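Local atomic coordinates of aminoglycoside Nucleotidyltransferase (2")-Ia (Pseudomonas aeruginosa, PDB entry 5CFU), a protein that confers resistance to gentamicin, kanamycin, tobramycin and related aminoglycosides by adenylating their 2''-hydroxyl group. Residues P30-G35 with P127-S132; G35-D40 with D51-T56. All blocks are in the same frame, centred on the assembly; numbering follows the deposited sequence.

In the fold
Both contacts lie close to the centre of the chain, with about 8 Å between their centres, and Gly-35 belongs to both. Along the chain, strand 32-34 runs directly into helix 35-43, then come strand 53-58 and, much later, residues 127-132, so the two partners of contact 2 fall between those of contact 1. Strands 32-34 and 53-58 are antiparallel neighbours in the mixed sheet, joined through Gly-34 N to Asp-54 O and Thr-56 N to Trp-32 O. Contact 1 bonds the other edge of strand 32-34 to residues 129-131, through Ile-33, while contact 2 holds a manganese ion, pyrophosphate and the adenylylated antibiotic. One short strand thus ties the sheet's margin to the active site.

Contact 1 (P30-G35 with P127-S132); sequences PLWIGG and PVRCNS. With BU1 (1,4-butanediol), chain I.
Arg-129 crosses the indole of Trp-32 at a slant and ends at Pro-30, illustrating how one long side chain can serve an apolar and a polar surface at once. Its CB sits 3.4 Å from Leu-31 O and above the five-membered ring of Trp-32, a CH-pi contact 4.0 Å from the centroid. From CG to NE the chain is extended (chi2 -173°, chi3 176°), which carries CD along the same face to 3.7 Å from Trp-32 NE1. NE then leaves the pair for the carbonyl of Glu-117. At the tip the guanidinium is turned 54° from the indole plane and receives Pro-30 CB over one face, 3.7 Å from NH2. At its edge, in plane, NH2 donates to a water that also accepts from Leu-31 N.

The backbones form a single beta bridge, Ile-33 with Cys-130. Ile-33 N donates to Arg-129 O and Asn-131 N to Ile-33 O, each at 3.0 Å. A second water donates to both Leu-31 O and Arg-129 O. Farther on, Asn-131 OD1 comes within 3.3 Å of Gly-34 CA and takes protons from two more waters, one shared with Trp-32 O and one with Gly-35 N; its ND2 is held by Ser-114 O. The indole NE1 donates to Pro-116 O, and a butanediol molecule rests near CZ2. The polar ends named here find mostly backbone carbonyls and waters, while the arginine contributes mainly its methylenes to the indole and the flat of its guanidinium to proline.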
ATOM      1  N   PRO A  30      -2.397 -13.742   0.069  1.00 15.50           N
ATOM      2  CA  PRO A  30      -1.717 -12.648  -0.613  1.00 16.02           C
ATOM      3  C   PRO A  30      -1.843 -11.342   0.172  1.00 13.60           C
ATOM      4  O   PRO A  30      -2.891 -11.058   0.715  1.00 14.45           O
ATOM      5  CB  PRO A  30      -2.449 -12.568  -1.952  1.00 18.16           C
ATOM      6  CG  PRO A  30      -3.840 -13.030  -1.645  1.00 18.58           C
ATOM      7  CD  PRO A  30      -3.674 -14.093  -0.580  1.00 16.13           C
ATOM      8  N   LEU A  31      -0.762 -10.575   0.251  1.00 12.03           N
ATOM      9  CA  LEU A  31      -0.787  -9.247   0.856  1.00 12.01           C
ATOM     10  C   LEU A  31       0.025  -8.331  -0.029  1.00 12.18           C
ATOM     11  O   LEU A  31       1.098  -8.719  -0.494  1.00 12.60           O
ATOM     12  CB  LEU A  31      -0.208  -9.236   2.261  1.00 14.65           C
ATOM     13  CG  LEU A  31      -0.923 -10.056   3.339  1.00 15.03           C
ATOM     14  CD1 LEU A  31      -0.065 -10.060   4.610  1.00 12.77           C
ATOM     15  CD2 LEU A  31      -2.317  -9.510   3.617  1.00 17.54           C
ATOM     16  N   TRP A  32      -0.486  -7.121  -0.241  1.00 12.63           N
ATOM     17  CA  TRP A  32       0.195  -6.115  -1.058  1.00 11.20           C
ATOM     18  C   TRP A  32       0.739  -5.007  -0.193  1.00 10.79           C
ATOM     19  O   TRP A  32       0.004  -4.369   0.561  1.00 11.25           O
ATOM     20  CB  TRP A  32      -0.753  -5.522  -2.113  1.00 11.37           C
ATOM     21  CG  TRP A  32      -1.147  -6.540  -3.144  1.00 12.26           C
ATOM     22  CD1 TRP A  32      -0.580  -6.722  -4.377  1.00 11.01           C
ATOM     23  CD2 TRP A  32      -2.164  -7.535  -3.016  1.00 12.84           C
ATOM     24  NE1 TRP A  32      -1.176  -7.785  -5.017  1.00 12.72           N
ATOM     25  CE2 TRP A  32      -2.154  -8.297  -4.205  1.00 12.39           C
ATOM     26  CE3 TRP A  32      -3.092  -7.852  -2.018  1.00 11.96           C
ATOM     27  CZ2 TRP A  32      -3.027  -9.341  -4.422  1.00 13.88           C
ATOM     28  CZ3 TRP A  32      -3.955  -8.887  -2.238  1.00 14.31           C
ATOM     29  CH2 TRP A  32      -3.914  -9.629  -3.426  1.00 14.44           C
ATOM     30  N   ILE A  33       2.040  -4.783  -0.307  1.00 10.32           N
ATOM     31  CA  ILE A  33       2.662  -3.618   0.294  1.00 11.34           C
ATOM     32  C   ILE A  33       2.173  -2.390  -0.450  1.00 11.39           C
ATOM     33  O   ILE A  33       2.074  -2.400  -1.684  1.00 12.05           O
ATOM     34  CB  ILE A  33       4.209  -3.689   0.217  1.00 15.43           C
ATOM     35  CG1 ILE A  33       4.719  -4.953   0.908  1.00 18.66           C
ATOM     36  CG2 ILE A  33       4.825  -2.414   0.794  1.00 17.02           C
ATOM     37  CD1 ILE A  33       4.309  -5.078   2.347  1.00 21.77           C
ATOM     38  N   GLY A  34       1.889  -1.326   0.303  1.00 12.85           N
ATOM     39  CA  GLY A  34       1.331  -0.092  -0.245  1.00 12.50           C
ATOM     40  C   GLY A  34       2.134   1.138   0.125  1.00 12.04           C
ATOM     41  O   GLY A  34       3.145   1.038   0.824  1.00 12.13           O
ATOM     42  N   GLY A  35       1.688   2.292  -0.364  1.00 11.50           N
ATOM     43  CA  GLY A  35       2.259   3.561   0.033  1.00 12.95           C
ATOM     44  C   GLY A  35       3.758   3.619  -0.192  1.00 13.27           C
ATOM     45  O   GLY A  35       4.258   3.133  -1.221  1.00 13.18           O
ATOM     46  N   PRO A 127      11.232 -10.834  -2.918  1.00 20.26           N
ATOM     47  CA  PRO A 127      10.157 -10.428  -3.832  1.00 19.34           C
ATOM     48  C   PRO A 127       8.892 -10.125  -3.046  1.00 17.52           C
ATOM     49  O   PRO A 127       8.573 -10.863  -2.106  1.00 19.12           O
ATOM     50  CB  PRO A 127       9.982 -11.657  -4.741  1.00 24.98           C
ATOM     51  CG  PRO A 127      10.424 -12.822  -3.857  1.00 28.94           C
ATOM     52  CD  PRO A 127      11.522 -12.280  -3.003  1.00 26.45           C
ATOM     53  N   VAL A 128       8.185  -9.051  -3.393  1.00 13.27           N
ATOM     54  CA  VAL A 128       6.940  -8.729  -2.698  1.00 11.59           C
ATOM     55  C   VAL A 128       5.877  -8.317  -3.676  1.00 12.17           C
ATOM     56  O   VAL A 128       6.155  -7.685  -4.689  1.00 13.35           O
ATOM     57  CB  VAL A 128       7.089  -7.592  -1.641  1.00 14.43           C
ATOM     58  CG1 VAL A 128       8.112  -7.980  -0.585  1.00 15.42           C
ATOM     59  CG2 VAL A 128       7.444  -6.259  -2.289  1.00 16.45           C
ATOM     60  N   ARG A 129       4.651  -8.710  -3.381  1.00 11.10           N
ATOM     61  CA  ARG A 129       3.507  -8.100  -4.027  1.00 11.00           C
ATOM     62  C   ARG A 129       3.358  -6.682  -3.516  1.00 13.16           C
ATOM     63  O   ARG A 129       3.512  -6.424  -2.323  1.00 12.62           O
ATOM     64  CB  ARG A 129       2.220  -8.870  -3.748  1.00 12.55           C
ATOM     65  CG  ARG A 129       2.161 -10.230  -4.400  1.00 16.81           C
ATOM     66  CD  ARG A 129       0.794 -10.844  -4.204  1.00 16.40           C
ATOM     67  NE  ARG A 129       0.625 -12.125  -4.886  1.00 19.46           N
ATOM     68  CZ  ARG A 129       0.697 -13.322  -4.309  1.00 25.03           C
ATOM     69  NH1 ARG A 129       0.485 -14.418  -5.043  1.00 29.13           N
ATOM     70  NH2 ARG A 129       0.972 -13.453  -3.019  1.00 25.83           N
ATOM     71  N   CYS A 130       3.060  -5.764  -4.427  1.00 13.65           N
ATOM     72  CA  CYS A 130       2.849  -4.366  -4.065  1.00 11.94           C
ATOM     73  C   CYS A 130       1.764  -3.776  -4.953  1.00 10.50           C
ATOM     74  O   CYS A 130       1.583  -4.220  -6.084  1.00 12.21           O
ATOM     75  CB  CYS A 130       4.141  -3.560  -4.192  1.00 14.27           C
ATOM     76  SG  CYS A 130       5.138  -3.977  -5.593  1.00 18.32           S
ATOM     77  N   ASN A 131       1.045  -2.782  -4.443  1.00 10.68           N
ATOM     78  CA  ASN A 131       0.056  -2.079  -5.248  1.00 11.59           C
ATOM     79  C   ASN A 131       0.687  -1.491  -6.498  1.00 12.80           C
ATOM     80  O   ASN A 131       1.876  -1.189  -6.533  1.00 13.23           O
ATOM     81  CB  ASN A 131      -0.627  -0.981  -4.435  1.00 12.62           C
ATOM     82  CG  ASN A 131      -1.381  -1.528  -3.253  1.00 13.12           C
ATOM     83  OD1 ASN A 131      -1.176  -1.099  -2.121  1.00 14.82           O
ATOM     84  ND2 ASN A 131      -2.268  -2.486  -3.513  1.00 13.76           N
ATOM     85  N   SER A 132      -0.125  -1.343  -7.530  1.00 12.67           N
ATOM     86  CA  SER A 132       0.338  -0.766  -8.782  1.00 12.54           C
ATOM     87  C   SER A 132       0.745   0.704  -8.657  1.00 11.45           C
ATOM     88  O   SER A 132       0.300   1.402  -7.758  1.00 11.09           O
ATOM     89  CB  SER A 132      -0.754  -0.888  -9.813  1.00 13.04           C
ATOM     90  OG  SER A 132      -1.857  -0.085  -9.440  1.00 12.58           O
TER
HETATM   91  C1  BU1 I 208      -4.665 -14.358  -6.770  1.00 41.10           C
HETATM   92  C2  BU1 I 208      -4.183 -13.003  -6.278  1.00 39.91           C
HETATM   93  C3  BU1 I 208      -4.426 -11.934  -7.329  1.00 39.56           C
HETATM   94  C4  BU1 I 208      -5.193 -10.818  -6.667  1.00 31.40           C
HETATM   95  O5  BU1 I 208      -4.381 -14.536  -8.159  1.00 38.91           O
HETATM   96  O6  BU1 I 208      -5.148  -9.671  -7.455  1.00 21.36           O
HETATM   97  O   HOH W   1       1.747 -11.727  -1.001  1.00 19.62           O
HETATM   98  O   HOH W   2       3.591  -8.024  -0.076  1.00 22.75           O
HETATM   99  O   HOH W   3      -1.086  -1.788   0.326  1.00 20.22           O
HETATM  100  O   HOH W   4      -0.510   1.917  -2.225  1.00 17.43           O

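Contact 2 (G35-D40 with D51-T56); sequences GGWAID and DDIDLT. With MN (manganese (II) ion), chain B; POP (pyrophosphate 2-), chain E; 51H (adenylyl-2"-tobramycin), chain D.
The active site of the nucleotidyltransferase is assembled where the start of helix 35-40 meets strand 53-56, the short axes crossing at 86°. Asp-52 OD1 and Asp-54 OD2 each bind the manganese ion, at 2.0 Å and 2.2 Å respectively. Pyrophosphate O3 and O5, phosphate oxygen O7 of the adenylyl-tobramycin and a water complete six ligands. Because both bind the ion, Asp-52 OD1 and Asp-54 OD2 come within 3.1 Å of each other. For Asp-52, chi1 of 69° sets CG between the backbone N and the carbonyl carbon, bringing to the metal a side chain whose CB points away from the helix.

The helix contributes mainly its backbone. Gly-35 CA lies 3.8 Å from Asp-54 OD2, and the lack of a side chain there leaves room for the carboxylate. Gly-36 N donates to pyrophosphate O3 at 3.1 Å, so a metal-bound oxygen is also gripped by the helix start. On the strand side, Asp-51 N reaches pyrophosphate O6 at 2.9 Å with a nearly straight bond of 165°, while its carboxylate forms a salt bridge with Lys-155. The metal-bound water also lies 2.7 Å from Asp-52 O.

Trp-37 directs CD1, at the edge of its indole, to Asp-52 O 3.7 Å away, and its NE1 is hydrogen-bonded to Gln-13 OE1. Another water accepts from Trp-37 N and Asp-54 N and can donate to Asp-54 OD2, joining helix and strand next to a metal ligand. Asp-94, from strand 91-100, touches both aspartates and is itself a manganese ligand seen in this protein. A Gly-Gly pair at the strand-to-helix junction, followed by an Asp-x-Asp pair, is the signature of the DNA polymerase beta-like nucleotidyltransferase fold.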
ATOM      1  N   GLY A  35       1.688   2.292  -0.364  1.00 11.50           N
ATOM      2  CA  GLY A  35       2.259   3.561   0.033  1.00 12.95           C
ATOM      3  C   GLY A  35       3.758   3.619  -0.192  1.00 13.27           C
ATOM      4  O   GLY A  35       4.258   3.133  -1.221  1.00 13.18           O
ATOM      5  N   GLY A  36       4.470   4.228   0.757  1.00 14.87           N
ATOM      6  CA  GLY A  36       5.893   4.478   0.596  1.00 15.57           C
ATOM      7  C   GLY A  36       6.715   3.225   0.403  1.00 14.43           C
ATOM      8  O   GLY A  36       7.656   3.223  -0.388  1.00 14.48           O
ATOM      9  N   TRP A  37       6.390   2.149   1.117  1.00 12.28           N
ATOM     10  CA  TRP A  37       7.143   0.892   0.924  1.00 12.69           C
ATOM     11  C   TRP A  37       6.871   0.250  -0.437  1.00 13.98           C
ATOM     12  O   TRP A  37       7.749  -0.421  -0.981  1.00 16.75           O
ATOM     13  CB  TRP A  37       6.849  -0.093   2.044  1.00 12.48           C
ATOM     14  CG  TRP A  37       7.761   0.114   3.191  1.00 15.89           C
ATOM     15  CD1 TRP A  37       7.430   0.543   4.427  1.00 17.97           C
ATOM     16  CD2 TRP A  37       9.183  -0.096   3.201  1.00 16.60           C
ATOM     17  NE1 TRP A  37       8.551   0.611   5.219  1.00 19.47           N
ATOM     18  CE2 TRP A  37       9.642   0.229   4.487  1.00 18.16           C
ATOM     19  CE3 TRP A  37      10.103  -0.503   2.237  1.00 16.24           C
ATOM     20  CZ2 TRP A  37      10.996   0.139   4.851  1.00 20.15           C
ATOM     21  CZ3 TRP A  37      11.454  -0.599   2.602  1.00 20.04           C
ATOM     22  CH2 TRP A  37      11.877  -0.273   3.894  1.00 21.03           C
ATOM     23  N   ALA A  38       5.693   0.496  -1.008  1.00 12.80           N
ATOM     24  CA  ALA A  38       5.380  -0.004  -2.345  1.00 10.89           C
ATOM     25  C   ALA A  38       6.214   0.746  -3.372  1.00 11.90           C
ATOM     26  O   ALA A  38       6.727   0.149  -4.315  1.00 11.68           O
ATOM     27  CB  ALA A  38       3.915   0.135  -2.638  1.00  9.60           C
ATOM     28  N   ILE A  39       6.380   2.050  -3.171  1.00 12.81           N
ATOM     29  CA  ILE A  39       7.243   2.812  -4.056  1.00 13.25           C
ATOM     30  C   ILE A  39       8.661   2.234  -4.005  1.00 13.12           C
ATOM     31  O   ILE A  39       9.271   1.906  -5.035  1.00 14.36           O
ATOM     32  CB  ILE A  39       7.237   4.305  -3.665  1.00 13.69           C
ATOM     33  CG1 ILE A  39       5.835   4.877  -3.894  1.00 11.91           C
ATOM     34  CG2 ILE A  39       8.292   5.079  -4.463  1.00 14.00           C
ATOM     35  CD1 ILE A  39       5.662   6.388  -3.527  1.00 12.49           C
ATOM     36  N   ASP A  40       9.181   2.076  -2.798  1.00 12.36           N
ATOM     37  CA  ASP A  40      10.545   1.581  -2.626  1.00 13.17           C
ATOM     38  C   ASP A  40      10.717   0.146  -3.143  1.00 13.17           C
ATOM     39  O   ASP A  40      11.775  -0.198  -3.673  1.00 14.46           O
ATOM     40  CB  ASP A  40      10.952   1.663  -1.159  1.00 13.73           C
ATOM     41  CG  ASP A  40      11.348   3.082  -0.741  1.00 17.56           C
ATOM     42  OD1 ASP A  40      11.158   4.034  -1.547  1.00 18.70           O
ATOM     43  OD2 ASP A  40      11.871   3.241   0.385  1.00 18.88           O
ATOM     44  N   ASP A  51       7.011   6.160   7.917  1.00 23.40           N
ATOM     45  CA  ASP A  51       6.385   6.268   9.230  1.00 27.48           C
ATOM     46  C   ASP A  51       5.637   5.005   9.595  1.00 24.63           C
ATOM     47  O   ASP A  51       5.660   4.587  10.753  1.00 25.20           O
ATOM     48  CB  ASP A  51       5.427   7.464   9.280  1.00 35.84           C
ATOM     49  CG  ASP A  51       6.141   8.771   9.533  1.00 43.82           C
ATOM     50  OD1 ASP A  51       7.391   8.766   9.601  1.00 43.24           O
ATOM     51  OD2 ASP A  51       5.447   9.806   9.665  1.00 49.19           O
ATOM     52  N   ASP A  52       4.990   4.386   8.614  1.00 20.81           N
ATOM     53  CA  ASP A  52       4.208   3.176   8.879  1.00 19.32           C
ATOM     54  C   ASP A  52       4.465   2.120   7.804  1.00 17.33           C
ATOM     55  O   ASP A  52       5.252   2.320   6.884  1.00 17.77           O
ATOM     56  CB  ASP A  52       2.700   3.515   8.988  1.00 19.79           C
ATOM     57  CG  ASP A  52       2.088   3.931   7.673  1.00 21.31           C
ATOM     58  OD1 ASP A  52       2.803   3.977   6.655  1.00 17.55           O
ATOM     59  OD2 ASP A  52       0.866   4.226   7.645  1.00 24.89           O
ATOM     60  N   ILE A  53       3.808   0.982   7.951  1.00 17.14           N
ATOM     61  CA  ILE A  53       3.763  -0.029   6.915  1.00 14.51           C
ATOM     62  C   ILE A  53       2.327  -0.097   6.410  1.00 13.82           C
ATOM     63  O   ILE A  53       1.414  -0.383   7.179  1.00 15.72           O
ATOM     64  CB  ILE A  53       4.197  -1.406   7.430  1.00 14.48           C
ATOM     65  CG1 ILE A  53       5.656  -1.358   7.884  1.00 17.17           C
ATOM     66  CG2 ILE A  53       3.963  -2.489   6.373  1.00 14.72           C
ATOM     67  CD1 ILE A  53       6.024  -2.448   8.886  1.00 18.66           C
ATOM     68  N   ASP A  54       2.138   0.177   5.126  1.00 13.39           N
ATOM     69  CA  ASP A  54       0.822   0.139   4.510  1.00 12.81           C
ATOM     70  C   ASP A  54       0.605  -1.199   3.815  1.00 12.62           C
ATOM     71  O   ASP A  54       1.455  -1.637   3.037  1.00 12.93           O
ATOM     72  CB  ASP A  54       0.681   1.276   3.511  1.00 11.91           C
ATOM     73  CG  ASP A  54       0.892   2.613   4.147  1.00 13.96           C
ATOM     74  OD1 ASP A  54       0.053   3.017   4.985  1.00 15.23           O
ATOM     75  OD2 ASP A  54       1.922   3.246   3.819  1.00 13.45           O
ATOM     76  N   LEU A  55      -0.534  -1.830   4.105  1.00 11.39           N
ATOM     77  CA  LEU A  55      -0.884  -3.172   3.580  1.00 12.18           C
ATOM     78  C   LEU A  55      -2.266  -3.203   2.961  1.00 11.44           C
ATOM     79  O   LEU A  55      -3.174  -2.526   3.447  1.00 13.05           O
ATOM     80  CB  LEU A  55      -0.847  -4.222   4.691  1.00 15.84           C
ATOM     81  CG  LEU A  55       0.491  -4.399   5.393  1.00 20.02           C
ATOM     82  CD1 LEU A  55       0.336  -5.288   6.594  1.00 21.71           C
ATOM     83  CD2 LEU A  55       1.523  -4.981   4.398  1.00 19.58           C
ATOM     84  N   THR A  56      -2.415  -3.974   1.887  1.00 10.43           N
ATOM     85  CA  THR A  56      -3.727  -4.314   1.356  1.00 11.67           C
ATOM     86  C   THR A  56      -3.934  -5.811   1.526  1.00 13.91           C
ATOM     87  O   THR A  56      -3.027  -6.596   1.261  1.00 13.09           O
ATOM     88  CB  THR A  56      -3.864  -3.951  -0.125  1.00 12.05           C
ATOM     89  OG1 THR A  56      -3.580  -2.571  -0.314  1.00 14.14           O
ATOM     90  CG2 THR A  56      -5.256  -4.235  -0.616  1.00 13.21           C
TER
HETATM   91 MN    MN B 201       2.992   4.909   4.850  0.73 27.42          MN
HETATM   92  P1  POP E 204       4.811   6.655   2.984  1.00 23.76           P
HETATM   93  O1  POP E 204       5.067   7.242   1.608  1.00 26.40           O
HETATM   94  O2  POP E 204       6.007   5.911   3.568  1.00 24.31           O
HETATM   95  O3  POP E 204       3.484   5.905   3.109  1.00 18.58           O
HETATM   96  O   POP E 204       4.683   7.955   3.909  1.00 26.94           O
HETATM   97  P2  POP E 204       4.538   7.882   5.516  1.00 24.82           P
HETATM   98  O4  POP E 204       3.623   9.043   5.843  1.00 24.65           O
HETATM   99  O5  POP E 204       4.045   6.493   5.861  1.00 23.08           O
HETATM  100  O6  POP E 204       5.958   8.073   6.022  1.00 24.25           O
HETATM  101  O8  51H D 203       0.798   8.261   5.514  1.00 18.94           O
HETATM  102  P   51H D 203       0.368   7.081   4.751  1.00 20.45           P
HETATM  103  O7  51H D 203       1.248   5.877   4.864  1.00 20.49           O
HETATM  104  O9  51H D 203       0.244   7.423   3.223  1.00 19.68           O
HETATM  105  C14 51H D 203      -0.033   6.401   2.244  1.00 17.12           C
HETATM  106  C15 51H D 203      -0.476   7.137   1.008  1.00 15.29           C
HETATM  107  C18 51H D 203       0.515   8.192   0.528  1.00 15.15           C
HETATM  108  O12 51H D 203       1.323   7.640  -0.506  1.00 17.96           O
HETATM  109  C17 51H D 203      -0.382   9.314   0.015  1.00 15.59           C
HETATM  110  O11 51H D 203      -0.755   9.111  -1.342  1.00 18.00           O
HETATM  111  C16 51H D 203      -1.619   9.184   0.902  1.00 15.37           C
HETATM  112  N4  51H D 203      -1.596  10.002   2.103  1.00 17.36           N
HETATM  113  C21 51H D 203      -2.684  10.559   2.726  1.00 16.32           C
HETATM  114  N6  51H D 203      -3.952  10.541   2.304  1.00 17.70           N
HETATM  115  C22 51H D 203      -4.747  11.181   3.164  1.00 22.77           C
HETATM  116  N7  51H D 203      -4.429  11.776   4.317  1.00 22.75           N
HETATM  117  C23 51H D 203      -3.140  11.780   4.716  1.00 23.78           C
HETATM  118  N8  51H D 203      -2.830  12.362   5.880  1.00 29.00           N
HETATM  119  C20 51H D 203      -2.201  11.145   3.885  1.00 19.79           C
HETATM  120  N5  51H D 203      -0.829  10.976   3.984  1.00 21.68           N
HETATM  121  C19 51H D 203      -0.524  10.297   2.906  1.00 20.13           C
HETATM  122  O10 51H D 203      -1.707   7.833   1.303  1.00 15.49           O
HETATM  123  O6  51H D 203      -1.098   6.629   5.164  1.00 18.12           O
HETATM  124  C13 51H D 203      -2.061   7.623   5.569  1.00 19.79           C
HETATM  125  C12 51H D 203      -2.433   7.380   7.024  1.00 22.88           C
HETATM  126  N3  51H D 203      -1.228   7.378   7.875  1.00 25.46           N
HETATM  127  C11 51H D 203      -3.454   8.420   7.470  1.00 23.49           C
HETATM  128  O5  51H D 203      -3.845   8.186   8.821  1.00 28.61           O
HETATM  129  C9  51H D 203      -4.662   8.317   6.540  1.00 21.52           C
HETATM  130  C10 51H D 203      -5.746   9.322   6.841  1.00 23.54           C
HETATM  131  O4  51H D 203      -6.939   8.959   6.176  1.00 24.96           O
HETATM  132  O3  51H D 203      -4.272   8.546   5.174  1.00 19.47           O
HETATM  133  C8  51H D 203      -3.288   7.641   4.682  1.00 18.67           C
HETATM  134  O2  51H D 203      -3.807   6.340   4.631  1.00 15.83           O
HETATM  135  C7  51H D 203      -4.242   5.864   3.345  1.00 14.07           C
HETATM  136  C6  51H D 203      -4.166   4.339   3.395  1.00 12.59           C
HETATM  137  N2  51H D 203      -2.817   3.895   3.782  1.00 12.24           N
HETATM  138  C5  51H D 203      -4.578   3.790   2.034  1.00 12.97           C
HETATM  139  C4  51H D 203      -5.990   4.250   1.625  1.00 13.64           C
HETATM  140  N1  51H D 203      -6.276   3.818   0.249  1.00 14.51           N
HETATM  141  C24 51H D 203      -5.658   6.322   3.048  1.00 14.43           C
HETATM  142  O13 51H D 203      -5.751   7.748   3.001  1.00 16.72           O
HETATM  143  C3  51H D 203      -6.090   5.773   1.696  1.00 12.91           C
HETATM  144  O1  51H D 203      -7.467   6.125   1.485  1.00 14.10           O
HETATM  145  C2  51H D 203      -7.827   6.645   0.229  1.00 12.79           C
HETATM  146  O   51H D 203      -8.522   5.674  -0.536  1.00 13.56           O
HETATM  147  C25 51H D 203      -8.685   7.893   0.446  1.00 12.63           C
HETATM  148  N9  51H D 203      -8.004   8.896   1.277  1.00 12.84           N
HETATM  149  C26 51H D 203     -10.010   7.460   1.079  1.00 15.93           C
HETATM  150  C27 51H D 203     -10.717   6.398   0.259  1.00 19.03           C
HETATM  151  O14 51H D 203     -11.885   5.919   0.941  1.00 20.33           O
HETATM  152  C1  51H D 203      -9.788   5.222  -0.011  1.00 14.75           C
HETATM  153  C   51H D 203     -10.385   4.269  -1.024  1.00 15.59           C
HETATM  154  N   51H D 203      -9.520   3.189  -1.530  1.00 16.04           N
HETATM  155  O   HOH W   5       4.179   1.211   3.262  1.00 13.46           O
HETATM  156  O   HOH W   6       4.834   3.696   4.625  1.00 15.69           O